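Local structure of PurR transcriptional regulator (Vibrio parahaemolyticus, 3D8U) at residues B[183-197]-B[211-225]. The protein probably binds DNA at cis-regulatory sites and regulates transcription. Residues are numbered along the deposited sequence; the frame is centred on the assembly and turned at random.
Sequences NALVCSHEEIAIGAL and IAIICLEGSSMGEHA
Ile213 lays its CD1 methyl against the backbone of Leu197, 3.8 Å from Leu197 CA, and reaches Ala196 CB. Its CG1 branch stands anti to the carbonyl carbon (chi1 -72°), which carries CD1 toward the helix. From the helix, Ala193 CB packs on the same sheet face, 4.0 Å from Cys215 CB. Cys215 SG lies against the first turn of the helix and accepts a bond from Glu217 N. On the other face, Val186 and Ile214 run side by side, and Val186 CG1 meets both methyls of Leu216. Helices 104-117 and 133-148 cover this side. The segments belong to a right-handed beta-alpha-beta unit of the periplasmic binding protein-like domain. Strands 184-187 and 212-215 are parallel, at 12°, and five backbone hydrogen bonds run along them, Ala212 N to Asn183 O first and Leu216 N to Cys187 O last. Beyond the strands, extended Glu190 reaches the start of helix 220-223. Its OE2 takes three bonds: Ser219 N at 2.6 Å, Gly222 N at 2.7 Å and Ser219 OG. The N-H groups approach from opposite faces of the carboxylate, whereas OG uses the syn lone pair. Ala225 CB packs on Leu197 CD1 at 3.8 Å, beside Phe198 of the second subunit.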
ATOM      1  N   ASN B 183      18.336 -20.767  10.827  1.00 82.36           N
ATOM      2  CA  ASN B 183      17.098 -21.325  11.363  1.00 82.52           C
ATOM      3  C   ASN B 183      16.048 -20.343  11.900  1.00 83.30           C
ATOM      4  O   ASN B 183      15.072 -20.755  12.510  1.00 83.64           O
ATOM      5  CB  ASN B 183      17.393 -22.420  12.385  1.00 82.21           C
ATOM      6  CG  ASN B 183      17.805 -21.887  13.728  1.00 81.28           C
ATOM      7  OD1 ASN B 183      17.557 -20.744  14.068  1.00 83.19           O
ATOM      8  ND2 ASN B 183      18.423 -22.732  14.514  1.00 80.62           N
ATOM      9  N   ALA B 184      16.262 -19.051  11.690  1.00 84.24           N
ATOM     10  CA  ALA B 184      15.177 -18.064  11.793  1.00 85.17           C
ATOM     11  C   ALA B 184      15.439 -16.814  10.916  1.00 85.56           C
ATOM     12  O   ALA B 184      16.589 -16.559  10.497  1.00 85.84           O
ATOM     13  CB  ALA B 184      14.930 -17.673  13.238  1.00 84.51           C
ATOM     14  N   LEU B 185      14.394 -16.036  10.673  1.00 85.03           N
ATOM     15  CA  LEU B 185      14.546 -14.831   9.899  1.00 85.80           C
ATOM     16  C   LEU B 185      13.913 -13.615  10.542  1.00 86.02           C
ATOM     17  O   LEU B 185      12.785 -13.703  11.051  1.00 86.98           O
ATOM     18  CB  LEU B 185      13.876 -15.049   8.560  1.00 86.34           C
ATOM     19  CG  LEU B 185      14.652 -15.099   7.256  1.00 86.70           C
ATOM     20  CD1 LEU B 185      16.051 -15.548   7.473  1.00 86.48           C
ATOM     21  CD2 LEU B 185      13.907 -16.040   6.311  1.00 88.38           C
ATOM     22  N   VAL B 186      14.604 -12.477  10.515  1.00 85.70           N
ATOM     23  CA  VAL B 186      13.955 -11.213  10.879  1.00 85.61           C
ATOM     24  C   VAL B 186      13.728 -10.466   9.584  1.00 86.01           C
ATOM     25  O   VAL B 186      14.669 -10.170   8.876  1.00 87.31           O
ATOM     26  CB  VAL B 186      14.829 -10.298  11.772  1.00 85.41           C
ATOM     27  CG1 VAL B 186      14.089  -9.017  12.099  1.00 83.63           C
ATOM     28  CG2 VAL B 186      15.250 -10.981  13.045  1.00 84.62           C
ATOM     29  N   CYS B 187      12.495 -10.145   9.270  1.00 85.81           N
ATOM     30  CA  CYS B 187      12.221  -9.375   8.086  1.00 85.82           C
ATOM     31  C   CYS B 187      11.844  -7.950   8.427  1.00 85.90           C
ATOM     32  O   CYS B 187      10.957  -7.708   9.286  1.00 86.76           O
ATOM     33  CB  CYS B 187      11.051  -9.996   7.365  1.00 86.09           C
ATOM     34  SG  CYS B 187      11.445 -11.622   6.850  1.00 87.05           S
ATOM     35  N   SER B 188      12.456  -7.007   7.720  1.00 84.47           N
ATOM     36  CA  SER B 188      12.175  -5.618   7.976  1.00 83.85           C
ATOM     37  C   SER B 188      10.709  -5.246   7.702  1.00 83.36           C
ATOM     38  O   SER B 188      10.178  -4.308   8.328  1.00 83.50           O
ATOM     39  CB  SER B 188      13.075  -4.750   7.132  1.00 83.72           C
ATOM     40  OG  SER B 188      12.580  -4.701   5.819  1.00 84.32           O
ATOM     41  N   HIS B 189      10.074  -5.986   6.791  1.00 81.70           N
ATOM     42  CA  HIS B 189       8.797  -5.597   6.209  1.00 80.68           C
ATOM     43  C   HIS B 189       7.926  -6.803   5.987  1.00 81.83           C
ATOM     44  O   HIS B 189       8.407  -7.922   5.793  1.00 82.07           O
ATOM     45  CB  HIS B 189       8.997  -4.997   4.822  1.00 79.68           C
ATOM     46  CG  HIS B 189       9.410  -3.574   4.830  1.00 75.29           C
ATOM     47  ND1 HIS B 189      10.608  -3.154   5.354  1.00 73.05           N
ATOM     48  CD2 HIS B 189       8.794  -2.470   4.355  1.00 72.69           C
ATOM     49  CE1 HIS B 189      10.711  -1.846   5.211  1.00 73.77           C
ATOM     50  NE2 HIS B 189       9.620  -1.403   4.610  1.00 71.70           N
ATOM     51  N   GLU B 190       6.626  -6.562   5.934  1.00 82.44           N
ATOM     52  CA  GLU B 190       5.681  -7.653   5.837  1.00 82.31           C
ATOM     53  C   GLU B 190       5.689  -8.349   4.487  1.00 81.42           C
ATOM     54  O   GLU B 190       5.538  -9.567   4.435  1.00 80.55           O
ATOM     55  CB  GLU B 190       4.293  -7.156   6.187  1.00 82.78           C
ATOM     56  CG  GLU B 190       3.336  -8.217   6.633  1.00 83.56           C
ATOM     57  CD  GLU B 190       1.946  -7.695   6.619  1.00 86.39           C
ATOM     58  OE1 GLU B 190       1.612  -6.936   5.668  1.00 88.34           O
ATOM     59  OE2 GLU B 190       1.189  -8.018   7.561  1.00 87.47           O
ATOM     60  N   GLU B 191       5.865  -7.586   3.406  1.00 81.44           N
ATOM     61  CA  GLU B 191       6.063  -8.197   2.049  1.00 81.37           C
ATOM     62  C   GLU B 191       7.231  -9.181   2.044  1.00 80.61           C
ATOM     63  O   GLU B 191       7.133 -10.280   1.522  1.00 80.28           O
ATOM     64  CB  GLU B 191       6.308  -7.145   0.983  1.00 81.09           C
ATOM     65  CG  GLU B 191       5.178  -6.188   0.850  1.00 84.47           C
ATOM     66  CD  GLU B 191       5.524  -4.764   1.270  1.00 89.55           C
ATOM     67  OE1 GLU B 191       6.033  -4.510   2.405  1.00 87.61           O
ATOM     68  OE2 GLU B 191       5.243  -3.882   0.419  1.00 93.93           O
ATOM     69  N   ILE B 192       8.319  -8.776   2.686  1.00 80.21           N
ATOM     70  CA  ILE B 192       9.503  -9.589   2.781  1.00 80.11           C
ATOM     71  C   ILE B 192       9.220 -10.923   3.475  1.00 80.24           C
ATOM     72  O   ILE B 192       9.559 -11.992   2.971  1.00 80.65           O
ATOM     73  CB  ILE B 192      10.576  -8.792   3.492  1.00 79.76           C
ATOM     74  CG1 ILE B 192      10.926  -7.588   2.624  1.00 80.71           C
ATOM     75  CG2 ILE B 192      11.770  -9.664   3.824  1.00 79.34           C
ATOM     76  CD1 ILE B 192      11.646  -6.453   3.314  1.00 81.97           C
ATOM     77  N   ALA B 193       8.562 -10.852   4.619  1.00 80.27           N
ATOM     78  CA  ALA B 193       8.321 -12.014   5.425  1.00 79.77           C
ATOM     79  C   ALA B 193       7.389 -12.934   4.689  1.00 79.71           C
ATOM     80  O   ALA B 193       7.409 -14.126   4.900  1.00 79.58           O
ATOM     81  CB  ALA B 193       7.698 -11.593   6.722  1.00 80.65           C
ATOM     82  N   ILE B 194       6.554 -12.382   3.824  1.00 79.78           N
ATOM     83  CA  ILE B 194       5.617 -13.205   3.087  1.00 79.85           C
ATOM     84  C   ILE B 194       6.375 -13.971   2.006  1.00 80.61           C
ATOM     85  O   ILE B 194       6.184 -15.195   1.826  1.00 80.58           O
ATOM     86  CB  ILE B 194       4.526 -12.351   2.474  1.00 79.31           C
ATOM     87  CG1 ILE B 194       3.582 -11.901   3.581  1.00 81.41           C
ATOM     88  CG2 ILE B 194       3.782 -13.111   1.428  1.00 77.40           C
ATOM     89  CD1 ILE B 194       2.537 -12.941   3.997  1.00 84.06           C
ATOM     90  N   GLY B 195       7.241 -13.254   1.290  1.00 80.40           N
ATOM     91  CA  GLY B 195       8.082 -13.899   0.315  1.00 80.65           C
ATOM     92  C   GLY B 195       8.724 -15.074   1.008  1.00 80.88           C
ATOM     93  O   GLY B 195       8.668 -16.191   0.519  1.00 81.27           O
ATOM     94  N   ALA B 196       9.297 -14.821   2.179  1.00 81.05           N
ATOM     95  CA  ALA B 196      10.090 -15.817   2.869  1.00 81.34           C
ATOM     96  C   ALA B 196       9.236 -17.035   3.201  1.00 82.15           C
ATOM     97  O   ALA B 196       9.620 -18.154   2.867  1.00 82.89           O
ATOM     98  CB  ALA B 196      10.704 -15.220   4.102  1.00 80.54           C
ATOM     99  N   LEU B 197       8.073 -16.806   3.827  1.00 82.57           N
ATOM    100  CA  LEU B 197       7.132 -17.852   4.251  1.00 82.63           C
ATOM    101  C   LEU B 197       6.781 -18.764   3.095  1.00 83.42           C
ATOM    102  O   LEU B 197       6.935 -19.977   3.174  1.00 84.14           O
ATOM    103  CB  LEU B 197       5.829 -17.226   4.753  1.00 82.03           C
ATOM    104  CG  LEU B 197       5.131 -17.877   5.957  1.00 82.31           C
ATOM    105  CD1 LEU B 197       3.640 -17.666   5.882  1.00 83.64           C
ATOM    106  CD2 LEU B 197       5.404 -19.358   6.149  1.00 82.40           C
ATOM    107  N   ILE B 211      12.662 -23.269  10.020  1.00 81.75           N
ATOM    108  CA  ILE B 211      12.934 -21.869  10.054  1.00 81.55           C
ATOM    109  C   ILE B 211      11.798 -21.167  10.824  1.00 81.63           C
ATOM    110  O   ILE B 211      10.597 -21.438  10.591  1.00 81.02           O
ATOM    111  CB  ILE B 211      13.156 -21.379   8.622  1.00 81.80           C
ATOM    112  CG1 ILE B 211      14.612 -21.720   8.218  1.00 82.82           C
ATOM    113  CG2 ILE B 211      12.845 -19.893   8.488  1.00 81.69           C
ATOM    114  CD1 ILE B 211      14.919 -21.709   6.749  1.00 81.58           C
ATOM    115  N   ALA B 212      12.181 -20.339  11.793  1.00 80.88           N
ATOM    116  CA  ALA B 212      11.219 -19.470  12.441  1.00 81.25           C
ATOM    117  C   ALA B 212      11.212 -18.112  11.748  1.00 81.18           C
ATOM    118  O   ALA B 212      12.230 -17.690  11.227  1.00 82.19           O
ATOM    119  CB  ALA B 212      11.571 -19.314  13.882  1.00 81.61           C
ATOM    120  N   ILE B 213      10.095 -17.403  11.744  1.00 80.88           N
ATOM    121  CA  ILE B 213      10.061 -16.123  11.032  1.00 80.85           C
ATOM    122  C   ILE B 213       9.477 -15.012  11.898  1.00 81.76           C
ATOM    123  O   ILE B 213       8.500 -15.225  12.636  1.00 82.66           O
ATOM    124  CB  ILE B 213       9.249 -16.232   9.683  1.00 80.89           C
ATOM    125  CG1 ILE B 213      10.016 -17.044   8.619  1.00 79.90           C
ATOM    126  CG2 ILE B 213       8.948 -14.856   9.094  1.00 79.91           C
ATOM    127  CD1 ILE B 213       9.162 -17.472   7.399  1.00 79.26           C
ATOM    128  N   ILE B 214      10.022 -13.808  11.803  1.00 81.46           N
ATOM    129  CA  ILE B 214       9.405 -12.715  12.565  1.00 81.24           C
ATOM    130  C   ILE B 214       9.438 -11.410  11.783  1.00 81.42           C
ATOM    131  O   ILE B 214      10.489 -11.012  11.269  1.00 81.87           O
ATOM    132  CB  ILE B 214      10.056 -12.570  13.980  1.00 81.39           C
ATOM    133  CG1 ILE B 214       9.192 -11.646  14.843  1.00 81.23           C
ATOM    134  CG2 ILE B 214      11.565 -12.177  13.876  1.00 80.21           C
ATOM    135  CD1 ILE B 214       9.842 -11.110  16.060  1.00 77.98           C
ATOM    136  N   CYS B 215       8.296 -10.742  11.676  1.00 81.39           N
ATOM    137  CA  CYS B 215       8.207  -9.565  10.805  1.00 81.35           C
ATOM    138  C   CYS B 215       8.283  -8.329  11.639  1.00 81.30           C
ATOM    139  O   CYS B 215       7.761  -8.301  12.741  1.00 81.66           O
ATOM    140  CB  CYS B 215       6.906  -9.564  10.029  1.00 81.07           C
ATOM    141  SG  CYS B 215       6.578  -8.017   9.144  1.00 82.39           S
ATOM    142  N   LEU B 216       8.931  -7.297  11.129  1.00 81.28           N
ATOM    143  CA  LEU B 216       9.192  -6.114  11.965  1.00 81.05           C
ATOM    144  C   LEU B 216       8.087  -5.053  11.906  1.00 81.11           C
ATOM    145  O   LEU B 216       8.157  -4.039  12.607  1.00 80.38           O
ATOM    146  CB  LEU B 216      10.529  -5.496  11.558  1.00 81.16           C
ATOM    147  CG  LEU B 216      11.750  -5.638  12.476  1.00 80.91           C
ATOM    148  CD1 LEU B 216      11.732  -6.876  13.374  1.00 81.11           C
ATOM    149  CD2 LEU B 216      13.039  -5.581  11.659  1.00 80.76           C
ATOM    150  N   GLU B 217       7.086  -5.284  11.051  1.00 81.12           N
ATOM    151  CA  GLU B 217       6.011  -4.324  10.823  1.00 81.87           C
ATOM    152  C   GLU B 217       4.853  -5.050  10.184  1.00 81.92           C
ATOM    153  O   GLU B 217       4.565  -4.864   9.003  1.00 82.86           O
ATOM    154  CB  GLU B 217       6.462  -3.154   9.939  1.00 81.14           C
ATOM    155  CG  GLU B 217       5.514  -1.965   9.969  1.00 82.40           C
ATOM    156  CD  GLU B 217       5.562  -1.073   8.710  1.00 83.80           C
ATOM    157  OE1 GLU B 217       5.812  -1.589   7.573  1.00 86.52           O
ATOM    158  OE2 GLU B 217       5.308   0.158   8.860  1.00 85.86           O
ATOM    159  N   GLY B 218       4.207  -5.909  10.958  1.00 82.25           N
ATOM    160  CA  GLY B 218       3.063  -6.690  10.467  1.00 82.49           C
ATOM    161  C   GLY B 218       1.745  -5.937  10.425  1.00 82.72           C
ATOM    162  O   GLY B 218       1.564  -4.899  11.048  1.00 83.15           O
ATOM    163  N   SER B 219       0.826  -6.472   9.656  1.00 82.98           N
ATOM    164  CA  SER B 219      -0.516  -5.972   9.575  1.00 83.27           C
ATOM    165  C   SER B 219      -1.383  -7.221   9.612  1.00 83.62           C
ATOM    166  O   SER B 219      -0.870  -8.341   9.712  1.00 83.96           O
ATOM    167  CB  SER B 219      -0.704  -5.273   8.231  1.00 83.98           C
ATOM    168  OG  SER B 219      -1.146  -6.181   7.214  1.00 83.20           O
ATOM    169  N   SER B 220      -2.686  -7.051   9.465  1.00 83.50           N
ATOM    170  CA  SER B 220      -3.577  -8.200   9.379  1.00 83.23           C
ATOM    171  C   SER B 220      -3.173  -9.119   8.242  1.00 82.51           C
ATOM    172  O   SER B 220      -3.539 -10.295   8.225  1.00 82.19           O
ATOM    173  CB  SER B 220      -5.004  -7.727   9.165  1.00 83.21           C
ATOM    174  OG  SER B 220      -5.057  -7.066   7.923  1.00 84.46           O
HETATM  175  N   MSE B 221      -2.407  -8.581   7.300  1.00 82.36           N
HETATM  176  CA  MSE B 221      -1.979  -9.350   6.120  1.00 82.73           C
HETATM  177  C   MSE B 221      -1.235 -10.574   6.549  1.00 81.57           C
HETATM  178  O   MSE B 221      -1.588 -11.675   6.180  1.00 80.97           O
HETATM  179  CB  MSE B 221      -1.129  -8.490   5.191  1.00 83.18           C
HETATM  180  CG  MSE B 221      -0.088  -9.228   4.410  1.00 89.04           C
HETATM  181 SE   MSE B 221      -0.669 -10.092   2.767  0.80105.94          SE
HETATM  182  CE  MSE B 221      -1.478  -8.563   1.818  1.00 99.22           C
ATOM    183  N   GLY B 222      -0.226 -10.347   7.383  1.00 81.59           N
ATOM    184  CA  GLY B 222       0.649 -11.371   7.874  1.00 80.65           C
ATOM    185  C   GLY B 222      -0.044 -12.145   8.945  1.00 80.78           C
ATOM    186  O   GLY B 222       0.188 -13.322   9.072  1.00 81.79           O
ATOM    187  N   GLU B 223      -0.900 -11.491   9.723  1.00 80.73           N
ATOM    188  CA  GLU B 223      -1.683 -12.168  10.771  1.00 80.56           C
ATOM    189  C   GLU B 223      -2.448 -13.373  10.248  1.00 80.60           C
ATOM    190  O   GLU B 223      -2.706 -14.316  10.995  1.00 80.71           O
ATOM    191  CB  GLU B 223      -2.701 -11.214  11.390  1.00 80.31           C
ATOM    192  CG  GLU B 223      -3.517 -11.868  12.478  1.00 81.56           C
ATOM    193  CD  GLU B 223      -4.692 -11.031  12.897  1.00 83.89           C
ATOM    194  OE1 GLU B 223      -4.881  -9.982  12.245  1.00 86.52           O
ATOM    195  OE2 GLU B 223      -5.425 -11.412  13.857  1.00 82.25           O
ATOM    196  N   HIS B 224      -2.836 -13.325   8.976  1.00 80.18           N
ATOM    197  CA  HIS B 224      -3.678 -14.352   8.443  1.00 80.05           C
ATOM    198  C   HIS B 224      -3.000 -15.121   7.335  1.00 81.23           C
ATOM    199  O   HIS B 224      -3.674 -15.639   6.438  1.00 81.74           O
ATOM    200  CB  HIS B 224      -4.988 -13.758   7.953  1.00 79.38           C
ATOM    201  CG  HIS B 224      -6.016 -13.600   9.024  1.00 76.46           C
ATOM    202  ND1 HIS B 224      -6.101 -12.475   9.816  1.00 74.30           N
ATOM    203  CD2 HIS B 224      -7.005 -14.427   9.434  1.00 73.89           C
ATOM    204  CE1 HIS B 224      -7.101 -12.609  10.664  1.00 72.44           C
ATOM    205  NE2 HIS B 224      -7.662 -13.788  10.458  1.00 73.21           N
ATOM    206  N   ALA B 225      -1.672 -15.181   7.381  1.00 81.96           N
ATOM    207  CA  ALA B 225      -0.908 -16.102   6.546  1.00 82.59           C
ATOM    208  C   ALA B 225      -0.905 -17.494   7.211  1.00 83.24           C
ATOM    209  O   ALA B 225      -1.543 -17.678   8.232  1.00 84.32           O
ATOM    210  CB  ALA B 225       0.463 -15.592   6.409  1.00 82.78           C
TER